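Local coordinates for protein vanadium-dependent haloperoxidase (Zobellia galactanivorans, PDB 4CIT) that probably uses a vanadate cofactor and hydrogen peroxide to oxidise halides, acting as an iodoperoxidase of a marine bacterium, at residues Ala62-Ala67 with Asn168-Ala173; Ser120-Phe125 with Gln158-Ile163; Arg339-Ile344 with Trp352-Gln357; Ile416-Met419 with Ile423-Arg426. One frame throughout, in Å; residues are numbered along the deposited sequence.

Interaction 1. Residues Ala62-Ala67 with Asn168-Ala173; sequences ASRIFA and NKDNYA
Arg64 reaches out from helix 59-80 and lays its guanidinium flat on the ring of Tyr172, while the guanidinium edge is taken up by Asp170. The chain is extended as far as NE, with CG anti to the backbone N (chi1 176°), and this carries the charged group clear of its own helix. The shortest contact lies at the carboxylate: Arg64 NE donates to Asp170 OD2 at 2.8 Å, nearly straight and in the guanidinium plane, on the syn lone pair of OD2. Arg64 NH2 completes a side-on, two-nitrogen salt bridge by reaching Asp170 OD1 at 3.1 Å, with OD1 tilted out of the guanidinium plane. The same OD1 closes an Asx turn by accepting from Tyr172 N at 3.0 Å, the two donors arriving from opposite faces of the carboxylate. The turn thereby sets both residues that Arg64 meets, and it links the end of helix 146-167 to the short helix 172-175. Tyr68 OH gives Asp170 OD2 a further hydrogen bond. The stack is equally close, centres 4.1 Å apart and planes at 10°, with Arg64 NH1 over the rim 3.5 Å from Tyr172 CD2. Whereas Arg64 and Asp170 are buried, Tyr172 remains partly exposed and forms the solvent side of the contact.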
loop_
_atom_site.group_PDB
_atom_site.type_symbol
_atom_site.label_atom_id
_atom_site.label_comp_id
_atom_site.label_asym_id
_atom_site.label_seq_id
_atom_site.Cartn_x
_atom_site.Cartn_y
_atom_site.Cartn_z
ATOM N N ALA A 62 2.704 -2.176 6.406
ATOM C CA ALA A 62 1.686 -2.895 5.634
ATOM C C ALA A 62 2.087 -3.027 4.159
ATOM O O ALA A 62 1.865 -4.053 3.549
ATOM C CB ALA A 62 0.341 -2.172 5.768
ATOM N N SER A 63 2.768 -2.011 3.592
ATOM C CA SER A 63 3.129 -2.035 2.178
ATOM C C SER A 63 4.180 -3.090 1.865
ATOM O O SER A 63 4.201 -3.735 0.824
ATOM C CB SER A 63 3.573 -0.662 1.667
ATOM O OG SER A 63 4.782 -0.266 2.283
ATOM N N ARG A 64 5.004 -3.354 2.862
ATOM C CA ARG A 64 6.068 -4.341 2.733
ATOM C C ARG A 64 5.426 -5.777 2.767
ATOM O O ARG A 64 5.796 -6.697 2.051
ATOM C CB ARG A 64 7.061 -4.143 3.868
ATOM C CG ARG A 64 8.187 -5.156 3.942
ATOM C CD ARG A 64 9.250 -4.802 5.025
ATOM N NE ARG A 64 10.314 -5.785 5.033
ATOM C CZ ARG A 64 10.378 -6.910 5.688
ATOM N NH1 ARG A 64 9.386 -7.314 6.488
ATOM N NH2 ARG A 64 11.452 -7.630 5.550
ATOM N N ILE A 65 4.440 -5.951 3.630
ATOM C CA ILE A 65 3.647 -7.217 3.772
ATOM C C ILE A 65 2.914 -7.597 2.477
ATOM O O ILE A 65 2.869 -8.746 2.116
ATOM C CB ILE A 65 2.681 -7.084 4.952
ATOM C CG1 ILE A 65 3.518 -6.980 6.255
ATOM C CG2 ILE A 65 1.805 -8.334 5.035
ATOM C CD1 ILE A 65 2.703 -6.631 7.479
ATOM N N PHE A 66 2.370 -6.621 1.736
ATOM C CA PHE A 66 1.724 -6.875 0.456
ATOM C C PHE A 66 2.713 -7.194 -0.657
ATOM O O PHE A 66 2.438 -8.066 -1.448
ATOM C CB PHE A 66 0.874 -5.673 0.020
ATOM C CG PHE A 66 -0.384 -5.537 0.797
ATOM C CD1 PHE A 66 -1.285 -6.558 0.855
ATOM C CD2 PHE A 66 -0.695 -4.338 1.393
ATOM C CE1 PHE A 66 -2.459 -6.406 1.559
ATOM C CE2 PHE A 66 -1.835 -4.179 2.144
ATOM C CZ PHE A 66 -2.729 -5.228 2.228
ATOM N N ALA A 67 3.867 -6.533 -0.695
ATOM C CA ALA A 67 4.744 -6.648 -1.837
ATOM C C ALA A 67 5.500 -7.943 -2.027
ATOM O O ALA A 67 5.467 -8.515 -3.113
ATOM C CB ALA A 67 5.758 -5.522 -1.852
ATOM N N ASN A 168 14.800 -10.890 3.674
ATOM C CA ASN A 168 15.501 -10.765 4.917
ATOM C C ASN A 168 16.816 -9.975 4.859
ATOM O O ASN A 168 17.479 -9.842 5.899
ATOM C CB ASN A 168 15.783 -12.131 5.572
ATOM C CG ASN A 168 14.505 -12.784 6.149
ATOM O OD1 ASN A 168 13.540 -12.158 6.513
ATOM N ND2 ASN A 168 14.518 -14.066 6.189
ATOM N N LYS A 169 17.202 -9.472 3.686
ATOM C CA LYS A 169 18.338 -8.622 3.538
ATOM C C LYS A 169 17.949 -7.132 3.276
ATOM O O LYS A 169 18.775 -6.361 2.877
ATOM C CB LYS A 169 19.174 -9.139 2.377
ATOM C CG LYS A 169 19.868 -10.477 2.677
ATOM C CD LYS A 169 20.562 -10.924 1.407
ATOM C CE LYS A 169 21.062 -12.368 1.424
ATOM N NZ LYS A 169 21.985 -12.507 2.603
ATOM N N ASP A 170 16.703 -6.774 3.528
ATOM C CA ASP A 170 16.188 -5.457 3.163
ATOM C C ASP A 170 16.280 -4.398 4.290
ATOM O O ASP A 170 15.784 -3.295 4.168
ATOM C CB ASP A 170 14.749 -5.554 2.676
ATOM C CG ASP A 170 13.718 -5.682 3.778
ATOM O OD1 ASP A 170 14.012 -5.991 4.943
ATOM O OD2 ASP A 170 12.521 -5.521 3.404
ATOM N N ASN A 171 16.940 -4.727 5.372
ATOM C CA ASN A 171 17.136 -3.797 6.500
ATOM C C ASN A 171 16.017 -3.608 7.450
ATOM O O ASN A 171 16.146 -2.896 8.476
ATOM C CB ASN A 171 17.706 -2.442 6.070
ATOM C CG ASN A 171 18.700 -1.866 7.109
ATOM O OD1 ASN A 171 19.531 -2.591 7.671
ATOM N ND2 ASN A 171 18.721 -0.571 7.233
ATOM N N TYR A 172 14.888 -4.278 7.208
ATOM C CA TYR A 172 13.753 -4.143 8.131
ATOM C C TYR A 172 14.172 -4.668 9.509
ATOM O O TYR A 172 13.880 -4.083 10.537
ATOM C CB TYR A 172 12.583 -4.965 7.649
ATOM C CG TYR A 172 11.409 -5.014 8.549
ATOM C CD1 TYR A 172 10.554 -3.928 8.616
ATOM C CD2 TYR A 172 11.109 -6.142 9.308
ATOM C CE1 TYR A 172 9.457 -3.922 9.437
ATOM C CE2 TYR A 172 9.966 -6.176 10.139
ATOM C CZ TYR A 172 9.183 -5.028 10.235
ATOM O OH TYR A 172 8.076 -4.953 11.022
ATOM N N ALA A 173 14.834 -5.813 9.526
ATOM C CA ALA A 173 15.102 -6.437 10.871
ATOM C C ALA A 173 15.976 -5.464 11.665
ATOM O O ALA A 173 15.790 -5.338 12.846
ATOM C CB ALA A 173 15.835 -7.750 10.764
#

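Interaction 2. Residues Ser120-Phe125 with Gln158-Ile163; sequences SKRLIF and QVADHI
Arg122 NH2 meets Asp161 OD1 at 2.8 Å in a single-nitrogen salt bridge between two helices of the mainly helical fold, 108-123 and 146-167. The oxygen lies near the guanidinium plane, but the N-H...O angle of 138° leaves the bond well bent, and the carboxylate plane is turned 40° from that of the guanidinium. Glu118, one turn back on the arginine's own helix, forms a second salt bridge with Arg122 NE and probably steadies the guanidinium between two acidic groups. Ala160 lies alongside, its CB 4.4 Å from Arg122 NH2. A further link runs through a water, which accepts from Arg122 NH1 at 2.9 Å and donates to Asp161 O at 2.8 Å, so that one residue of the second helix is held both by its side chain and by its backbone carbonyl. A leucine in place of Arg122 would probably leave Asp161 and Glu118 without their shared positive partner and break the water bridge to the second helix. Asp161 is exposed, and its CB points away from the other helix; with CG anti to the carbonyl carbon (chi1 -70°), the carboxylate swings back until Arg122 NH2 approaches OD1 nearly in line with the CG-OD1 bond.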
loop_
_atom_site.group_PDB
_atom_site.type_symbol
_atom_site.label_atom_id
_atom_site.label_comp_id
_atom_site.label_asym_id
_atom_site.label_seq_id
_atom_site.Cartn_x
_atom_site.Cartn_y
_atom_site.Cartn_z
ATOM N N SER A 120 3.307 -14.453 3.249
ATOM C CA SER A 120 2.352 -13.654 3.998
ATOM C C SER A 120 2.377 -14.057 5.521
ATOM O O SER A 120 2.443 -13.212 6.381
ATOM C CB SER A 120 0.995 -13.787 3.475
ATOM O OG SER A 120 0.871 -13.190 2.209
ATOM N N LYS A 121 2.371 -15.356 5.792
ATOM C CA LYS A 121 2.463 -15.922 7.133
ATOM C C LYS A 121 3.716 -15.453 7.806
ATOM O O LYS A 121 3.651 -15.055 8.974
ATOM C CB LYS A 121 2.444 -17.432 7.083
ATOM C CG LYS A 121 2.398 -18.201 8.382
ATOM C CD LYS A 121 3.029 -19.577 8.186
ATOM C CE LYS A 121 4.550 -19.446 8.179
ATOM N NZ LYS A 121 5.187 -20.758 7.805
ATOM N N ARG A 122 4.858 -15.487 7.142
ATOM C CA ARG A 122 6.081 -15.016 7.749
ATOM C C ARG A 122 6.073 -13.535 8.125
ATOM O O ARG A 122 6.765 -13.168 9.088
ATOM C CB ARG A 122 7.270 -15.273 6.870
ATOM C CG ARG A 122 7.546 -16.698 6.584
ATOM C CD ARG A 122 8.883 -16.838 5.887
ATOM N NE ARG A 122 8.950 -18.089 5.166
ATOM C CZ ARG A 122 10.044 -18.465 4.504
ATOM N NH1 ARG A 122 11.142 -17.678 4.504
ATOM N NH2 ARG A 122 10.047 -19.621 3.850
ATOM N N LEU A 123 5.307 -12.742 7.415
ATOM C CA LEU A 123 5.353 -11.260 7.536
ATOM C C LEU A 123 4.337 -10.695 8.551
ATOM O O LEU A 123 4.415 -9.541 8.903
ATOM C CB LEU A 123 5.096 -10.664 6.167
ATOM C CG LEU A 123 6.239 -10.749 5.221
ATOM C CD1 LEU A 123 5.757 -10.564 3.747
ATOM C CD2 LEU A 123 7.235 -9.699 5.620
ATOM N N ILE A 124 3.439 -11.521 9.043
ATOM C CA ILE A 124 2.548 -11.109 10.130
ATOM C C ILE A 124 2.866 -11.792 11.454
ATOM O O ILE A 124 3.655 -12.658 11.495
ATOM C CB ILE A 124 1.046 -11.131 9.761
ATOM C CG1 ILE A 124 0.522 -12.403 9.135
ATOM C CG2 ILE A 124 0.728 -10.036 8.791
ATOM C CD1 ILE A 124 0.655 -13.596 9.992
ATOM N N PHE A 125 2.233 -11.350 12.551
ATOM C CA PHE A 125 2.493 -11.927 13.882
ATOM C C PHE A 125 1.600 -13.098 14.192
ATOM O O PHE A 125 2.115 -14.108 14.610
ATOM C CB PHE A 125 2.410 -10.863 15.016
ATOM C CG PHE A 125 3.677 -10.056 15.152
ATOM C CD1 PHE A 125 4.846 -10.643 15.699
ATOM C CD2 PHE A 125 3.744 -8.710 14.736
ATOM C CE1 PHE A 125 6.040 -9.892 15.814
ATOM C CE2 PHE A 125 4.943 -7.982 14.826
ATOM C CZ PHE A 125 6.076 -8.569 15.379
ATOM N N GLN A 158 9.866 -23.911 -2.103
ATOM C CA GLN A 158 11.228 -23.648 -2.512
ATOM C C GLN A 158 11.395 -22.230 -2.983
ATOM O O GLN A 158 12.376 -21.565 -2.649
ATOM C CB GLN A 158 11.681 -24.652 -3.602
ATOM C CG GLN A 158 13.072 -24.542 -3.988
ATOM C CD GLN A 158 13.383 -25.436 -5.204
ATOM O OE1 GLN A 158 12.491 -25.895 -5.917
ATOM N NE2 GLN A 158 14.646 -25.628 -5.446
ATOM N N VAL A 159 10.464 -21.773 -3.781
ATOM C CA VAL A 159 10.500 -20.353 -4.247
ATOM C C VAL A 159 10.357 -19.398 -3.028
ATOM O O VAL A 159 11.040 -18.392 -2.969
ATOM C CB VAL A 159 9.482 -20.097 -5.337
ATOM C CG1 VAL A 159 9.441 -18.589 -5.662
ATOM C CG2 VAL A 159 9.812 -20.950 -6.589
ATOM N N ALA A 160 9.420 -19.632 -2.123
ATOM C CA ALA A 160 9.261 -18.809 -0.960
ATOM C C ALA A 160 10.530 -18.746 -0.165
ATOM O O ALA A 160 10.869 -17.669 0.373
ATOM C CB ALA A 160 8.129 -19.342 -0.050
ATOM N N ASP A 161 11.327 -19.841 -0.093
ATOM C CA ASP A 161 12.535 -19.777 0.631
ATOM C C ASP A 161 13.506 -18.838 -0.072
ATOM O O ASP A 161 14.281 -18.153 0.598
ATOM C CB ASP A 161 13.251 -21.138 0.854
ATOM C CG ASP A 161 12.483 -22.064 1.852
ATOM O OD1 ASP A 161 11.679 -21.582 2.759
ATOM O OD2 ASP A 161 12.670 -23.290 1.696
ATOM N N HIS A 162 13.532 -18.863 -1.396
ATOM C CA HIS A 162 14.456 -18.032 -2.132
ATOM C C HIS A 162 14.103 -16.575 -1.894
ATOM O O HIS A 162 14.984 -15.697 -1.628
ATOM C CB HIS A 162 14.540 -18.447 -3.609
ATOM C CG HIS A 162 15.364 -17.519 -4.460
ATOM N ND1 HIS A 162 16.702 -17.720 -4.657
ATOM C CD2 HIS A 162 15.032 -16.423 -5.200
ATOM C CE1 HIS A 162 17.191 -16.767 -5.435
ATOM N NE2 HIS A 162 16.182 -15.972 -5.800
ATOM N N ILE A 163 12.833 -16.278 -2.113
ATOM C CA ILE A 163 12.372 -14.919 -1.966
ATOM C C ILE A 163 12.527 -14.445 -0.504
ATOM O O ILE A 163 12.980 -13.287 -0.258
ATOM C CB ILE A 163 10.942 -14.780 -2.440
ATOM C CG1 ILE A 163 10.895 -15.170 -3.929
ATOM C CG2 ILE A 163 10.427 -13.392 -2.066
ATOM C CD1 ILE A 163 11.519 -14.191 -4.892
HETATM O O HOH W 1 13.716 -18.079 3.313
#

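Interaction 3. Residues Arg339-Ile344 with Trp352-Gln357; sequences RPETVI and WKPVLQ. With VO4 (vanadate ion), chain F.
Ile344 CD1 sits almost squarely above the six-membered ring of Trp352, 3.7 Å from its centroid and only 10° off the ring normal, a CH-pi contact in an apolar pairing. It joins helix 340-347 to the extended loop that follows it, within the PAP2 superfamily region, which vanadium haloperoxidases share with acid phosphatases. The isoleucine covers the indole with both branches: CD1 lies over the benzo ring, while CG2 rests 3.7 Å from Trp352 CB, near the root of the side chain. Trp352 CG is anti to the backbone N (chi1 -172°), which turns the indole toward the helix and brings Trp352 CZ3 to 4.0 Å from Glu341 CA. Tyr244 stacks with the indole, and its carbonyl oxygen accepts from Trp352 NE1, so the ring's rotation is fixed from helix 235-253. An alanine in place of Trp352 would probably open a gap beside Ile344 and Glu341 and leave Tyr244 without both its stacking partner and its N-H donor. Farther along the loop, Pro354 CG packs 3.8 Å from Glu341 OE2, an oxygen that is hydrogen-bonded to Thr358. At the start of the helix, the N-cap residue Arg339 turns to the active site, its NE held by Phe361 O, and two nitrogens share one vanadate oxygen, O4, lying in the guanidinium plane: Arg339 NH1 is 3.0 Å from it and Arg339 NH2 3.1 Å.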
loop_
_atom_site.group_PDB
_atom_site.type_symbol
_atom_site.label_atom_id
_atom_site.label_comp_id
_atom_site.label_asym_id
_atom_site.label_seq_id
_atom_site.Cartn_x
_atom_site.Cartn_y
_atom_site.Cartn_z
ATOM N N ARG A 339 1.890 19.371 12.626
ATOM C CA ARG A 339 0.566 19.174 12.152
ATOM C C ARG A 339 -0.322 20.371 12.442
ATOM O O ARG A 339 -0.073 21.138 13.383
ATOM C CB ARG A 339 -0.027 17.904 12.782
ATOM C CG ARG A 339 0.643 16.668 12.301
ATOM C CD ARG A 339 0.045 16.240 10.951
ATOM N NE ARG A 339 0.571 14.916 10.558
ATOM C CZ ARG A 339 -0.017 14.088 9.716
ATOM N NH1 ARG A 339 -1.095 14.431 9.024
ATOM N NH2 ARG A 339 0.570 12.930 9.432
ATOM N N PRO A 340 -1.354 20.598 11.585
ATOM C CA PRO A 340 -2.210 21.743 11.677
ATOM C C PRO A 340 -2.885 21.958 13.057
ATOM O O PRO A 340 -2.878 23.134 13.537
ATOM C CB PRO A 340 -3.269 21.479 10.600
ATOM C CG PRO A 340 -2.620 20.655 9.601
ATOM C CD PRO A 340 -1.700 19.754 10.417
ATOM N N GLU A 341 -3.382 20.894 13.699
ATOM C CA GLU A 341 -4.052 21.108 14.995
ATOM C C GLU A 341 -3.142 21.716 16.041
ATOM O O GLU A 341 -3.610 22.512 16.881
ATOM C CB GLU A 341 -4.697 19.827 15.537
ATOM C CG GLU A 341 -3.764 18.741 15.994
ATOM C CD GLU A 341 -4.582 17.666 16.740
ATOM O OE1 GLU A 341 -5.054 17.868 17.895
ATOM O OE2 GLU A 341 -4.897 16.661 16.123
ATOM N N THR A 342 -1.888 21.299 16.076
ATOM C CA THR A 342 -0.888 21.792 17.039
ATOM C C THR A 342 -0.714 23.326 16.918
ATOM O O THR A 342 -0.815 24.049 17.920
ATOM C CB THR A 342 0.431 21.103 16.800
ATOM O OG1 THR A 342 0.191 19.666 16.678
ATOM C CG2 THR A 342 1.388 21.405 17.951
ATOM N N VAL A 343 -0.577 23.835 15.690
ATOM C CA VAL A 343 -0.350 25.249 15.483
ATOM C C VAL A 343 -1.636 26.004 15.729
ATOM O O VAL A 343 -1.638 27.061 16.392
ATOM C CB VAL A 343 0.160 25.575 14.039
ATOM C CG1 VAL A 343 0.616 27.008 13.994
ATOM C CG2 VAL A 343 1.344 24.635 13.671
ATOM N N ILE A 344 -2.725 25.422 15.302
ATOM C CA ILE A 344 -4.021 26.110 15.498
ATOM C C ILE A 344 -4.330 26.182 17.006
ATOM O O ILE A 344 -4.753 27.268 17.490
ATOM C CB ILE A 344 -5.169 25.445 14.689
ATOM C CG1 ILE A 344 -4.986 25.705 13.149
ATOM C CG2 ILE A 344 -6.508 25.926 15.234
ATOM C CD1 ILE A 344 -5.734 24.670 12.371
ATOM N N TRP A 352 -10.554 24.547 18.620
ATOM C CA TRP A 352 -10.690 23.929 17.304
ATOM C C TRP A 352 -10.254 22.485 17.312
ATOM O O TRP A 352 -9.237 22.133 17.971
ATOM C CB TRP A 352 -9.861 24.725 16.312
ATOM C CG TRP A 352 -9.983 24.404 14.848
ATOM C CD1 TRP A 352 -10.808 24.981 13.938
ATOM C CD2 TRP A 352 -9.245 23.392 14.138
ATOM N NE1 TRP A 352 -10.527 24.468 12.639
ATOM C CE2 TRP A 352 -9.593 23.474 12.769
ATOM C CE3 TRP A 352 -8.261 22.473 14.517
ATOM C CZ2 TRP A 352 -9.002 22.723 11.811
ATOM C CZ3 TRP A 352 -7.709 21.702 13.538
ATOM C CH2 TRP A 352 -8.091 21.827 12.206
ATOM N N LYS A 353 -10.996 21.647 16.561
ATOM C CA LYS A 353 -10.633 20.238 16.401
ATOM C C LYS A 353 -10.770 19.838 14.952
ATOM O O LYS A 353 -11.709 20.218 14.317
ATOM C CB LYS A 353 -11.557 19.351 17.200
ATOM C CG LYS A 353 -11.537 19.671 18.706
ATOM C CD LYS A 353 -10.187 19.408 19.328
ATOM C CE LYS A 353 -10.201 19.746 20.853
ATOM N NZ LYS A 353 -11.371 19.061 21.465
ATOM N N PRO A 354 -9.861 19.020 14.463
ATOM C CA PRO A 354 -9.975 18.528 13.133
ATOM C C PRO A 354 -11.097 17.534 13.008
ATOM O O PRO A 354 -11.465 16.901 13.998
ATOM C CB PRO A 354 -8.598 17.852 12.897
ATOM C CG PRO A 354 -8.145 17.475 14.243
ATOM C CD PRO A 354 -8.676 18.557 15.158
ATOM N N VAL A 355 -11.616 17.341 11.802
ATOM C CA VAL A 355 -12.619 16.337 11.547
ATOM C C VAL A 355 -12.093 14.945 11.883
ATOM O O VAL A 355 -12.786 14.161 12.552
ATOM C CB VAL A 355 -13.114 16.381 10.084
ATOM C CG1 VAL A 355 -13.932 15.175 9.729
ATOM C CG2 VAL A 355 -14.032 17.584 9.892
ATOM N N LEU A 356 -10.900 14.645 11.435
ATOM C CA LEU A 356 -10.267 13.343 11.719
ATOM C C LEU A 356 -9.232 13.511 12.814
ATOM O O LEU A 356 -8.603 14.547 12.905
ATOM C CB LEU A 356 -9.564 12.840 10.485
ATOM C CG LEU A 356 -10.487 12.624 9.277
ATOM C CD1 LEU A 356 -9.640 12.173 8.085
ATOM C CD2 LEU A 356 -11.623 11.658 9.504
ATOM N N GLN A 357 -8.948 12.437 13.529
ATOM C CA GLN A 357 -7.812 12.408 14.415
ATOM C C GLN A 357 -6.495 12.494 13.630
ATOM O O GLN A 357 -6.379 11.854 12.588
ATOM C CB GLN A 357 -7.841 11.107 15.198
ATOM C CG GLN A 357 -6.754 11.033 16.253
ATOM C CD GLN A 357 -6.899 9.804 17.196
ATOM O OE1 GLN A 357 -5.992 8.901 17.272
ATOM N NE2 GLN A 357 -8.033 9.792 17.943
HETATM O O4 VO4 F . -1.676 11.904 7.562
#

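Interaction 4. Residues Ile416-Met419 with Ile423-Arg426; sequences ISRM and IHYR. With VO4 (vanadate ion), chain B; VO4 (vanadate ion), chain D; VO4 (vanadate ion), chain F.
Arg418, Met419 and His424 bury the most surface where the end of helix 407-420 meets the loop leading to helix 426-446. Arg418 CB rests 3.6 Å from His424 CD2, at the imidazole edge. Beyond it the chain bends at chi2 and chi3, turning the guanidinium edge to the vanadate site. There Arg418 NE donates to O2 of the chain D vanadate at 3.0 Å and Arg418 NH2 to O4 of the chain F vanadate at 3.1 Å, the latter the straighter bond at 162°. Ile423 CD1 covers the centre of one guanidinium face, 3.7 Å from Arg418 CZ, and Asp267 pairs with Arg418 NH1, together limiting how the group can turn. His424 NE2 bonds directly to the vanadium of the chain B vanadate at 2.2 Å, and Glu363 accepts from His424 ND1, orienting the ring. Met419 tucks its CE methyl against the backbone where the loop enters helix 426-446, 3.5 Å from Arg426 N and beside the buried His424 O, which has no hydrogen-bond partner. Weak bonds run from Ile423 N and His424 N to Arg418 O. A histidine-bound vanadium whose oxygens are held by arginines is the hallmark of the vanadium haloperoxidase active site.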
loop_
_atom_site.group_PDB
_atom_site.type_symbol
_atom_site.label_atom_id
_atom_site.label_comp_id
_atom_site.label_asym_id
_atom_site.label_seq_id
_atom_site.Cartn_x
_atom_site.Cartn_y
_atom_site.Cartn_z
ATOM N N ILE A 416 -7.602 15.131 -1.404
ATOM C CA ILE A 416 -8.370 16.241 -0.820
ATOM C C ILE A 416 -9.110 15.842 0.439
ATOM O O ILE A 416 -9.384 16.718 1.263
ATOM C CB ILE A 416 -9.328 16.909 -1.841
ATOM C CG1 ILE A 416 -9.690 18.361 -1.390
ATOM C CG2 ILE A 416 -10.594 16.118 -2.110
ATOM C CD1 ILE A 416 -8.519 19.304 -1.413
ATOM N N SER A 417 -9.349 14.547 0.650
ATOM C CA SER A 417 -9.971 14.086 1.905
ATOM C C SER A 417 -9.152 14.491 3.095
ATOM O O SER A 417 -9.715 14.669 4.161
ATOM C CB SER A 417 -10.175 12.597 1.919
ATOM O OG SER A 417 -8.969 11.950 2.172
ATOM N N ARG A 418 -7.831 14.631 2.916
ATOM C CA ARG A 418 -6.951 15.048 4.014
ATOM C C ARG A 418 -7.068 16.534 4.390
ATOM O O ARG A 418 -6.745 16.852 5.523
ATOM C CB ARG A 418 -5.494 14.689 3.729
ATOM C CG ARG A 418 -5.350 13.265 3.210
ATOM C CD ARG A 418 -5.981 12.198 4.074
ATOM N NE ARG A 418 -5.122 11.873 5.258
ATOM C CZ ARG A 418 -5.495 11.234 6.347
ATOM N NH1 ARG A 418 -6.741 10.833 6.544
ATOM N NH2 ARG A 418 -4.563 10.949 7.320
ATOM N N MET A 419 -7.538 17.353 3.457
ATOM C CA MET A 419 -7.848 18.764 3.728
ATOM C C MET A 419 -9.152 18.827 4.472
ATOM O O MET A 419 -9.225 19.497 5.559
ATOM C CB MET A 419 -7.924 19.578 2.427
ATOM C CG MET A 419 -8.442 20.992 2.673
ATOM S SD MET A 419 -7.437 22.046 3.728
ATOM C CE MET A 419 -5.868 21.875 2.808
ATOM N N ILE A 423 -6.017 17.468 8.794
ATOM C CA ILE A 423 -4.736 16.930 9.227
ATOM C C ILE A 423 -3.541 17.211 8.312
ATOM O O ILE A 423 -2.425 16.911 8.650
ATOM C CB ILE A 423 -4.815 15.409 9.599
ATOM C CG1 ILE A 423 -4.997 14.543 8.369
ATOM C CG2 ILE A 423 -5.861 15.225 10.694
ATOM C CD1 ILE A 423 -6.367 14.490 7.798
ATOM N N HIS A 424 -3.791 17.703 7.116
ATOM C CA HIS A 424 -2.741 18.134 6.164
ATOM C C HIS A 424 -2.989 19.491 5.657
ATOM O O HIS A 424 -4.122 19.864 5.354
ATOM C CB HIS A 424 -2.597 17.153 4.968
ATOM C CG HIS A 424 -1.834 15.893 5.290
ATOM N ND1 HIS A 424 -0.506 15.870 5.626
ATOM C CD2 HIS A 424 -2.266 14.607 5.399
ATOM C CE1 HIS A 424 -0.130 14.615 5.847
ATOM N NE2 HIS A 424 -1.184 13.829 5.729
ATOM N N TYR A 425 -1.907 20.218 5.406
ATOM C CA TYR A 425 -1.971 21.477 4.640
ATOM C C TYR A 425 -2.014 21.195 3.126
ATOM O O TYR A 425 -1.591 20.125 2.643
ATOM C CB TYR A 425 -0.711 22.340 4.910
ATOM C CG TYR A 425 -0.311 22.511 6.374
ATOM C CD1 TYR A 425 -0.945 23.357 7.202
ATOM C CD2 TYR A 425 0.674 21.728 6.903
ATOM C CE1 TYR A 425 -0.594 23.475 8.580
ATOM C CE2 TYR A 425 1.069 21.836 8.235
ATOM C CZ TYR A 425 0.411 22.696 9.087
ATOM O OH TYR A 425 0.868 22.694 10.394
ATOM N N ARG A 426 -2.368 22.212 2.345
ATOM C CA ARG A 426 -2.396 22.088 0.908
ATOM C C ARG A 426 -1.121 21.566 0.301
ATOM O O ARG A 426 -1.176 20.705 -0.637
ATOM C CB ARG A 426 -2.859 23.427 0.254
ATOM C CG ARG A 426 -2.854 23.442 -1.292
ATOM C CD ARG A 426 -3.267 24.833 -1.746
ATOM N NE ARG A 426 -4.692 25.015 -1.485
ATOM C CZ ARG A 426 -5.687 24.583 -2.259
ATOM N NH1 ARG A 426 -5.434 24.010 -3.441
ATOM N NH2 ARG A 426 -6.969 24.781 -1.893
HETATM V V VO4 B . -1.215 11.700 6.065
HETATM O O2 VO4 D . -2.260 11.692 4.521
HETATM O O4 VO4 F . -1.676 11.904 7.562
#

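In the fold
From the N terminus, helix 59-80 opens interaction 1, which closes about a hundred residues later at the turn between helices 146-167 and 172-175. Interaction 2 falls wholly within that span, joining helices 108-123 and 146-167; the two contacts touch where Leu123 packs on Arg64 and Ile65, their centres 11 Å apart. Interactions 3 and 4 follow in series, each closing a short local loop: the first after helix 340-347, the second between helices 407-420 and 426-446. These two also adjoin, through the probable hydrogen bond from Arg339 NH1 to Ile423 O and a shared vanadate oxygen. Interactions 2 and 4 lie on opposite sides of the chain's centre, their own centres 37 Å apart.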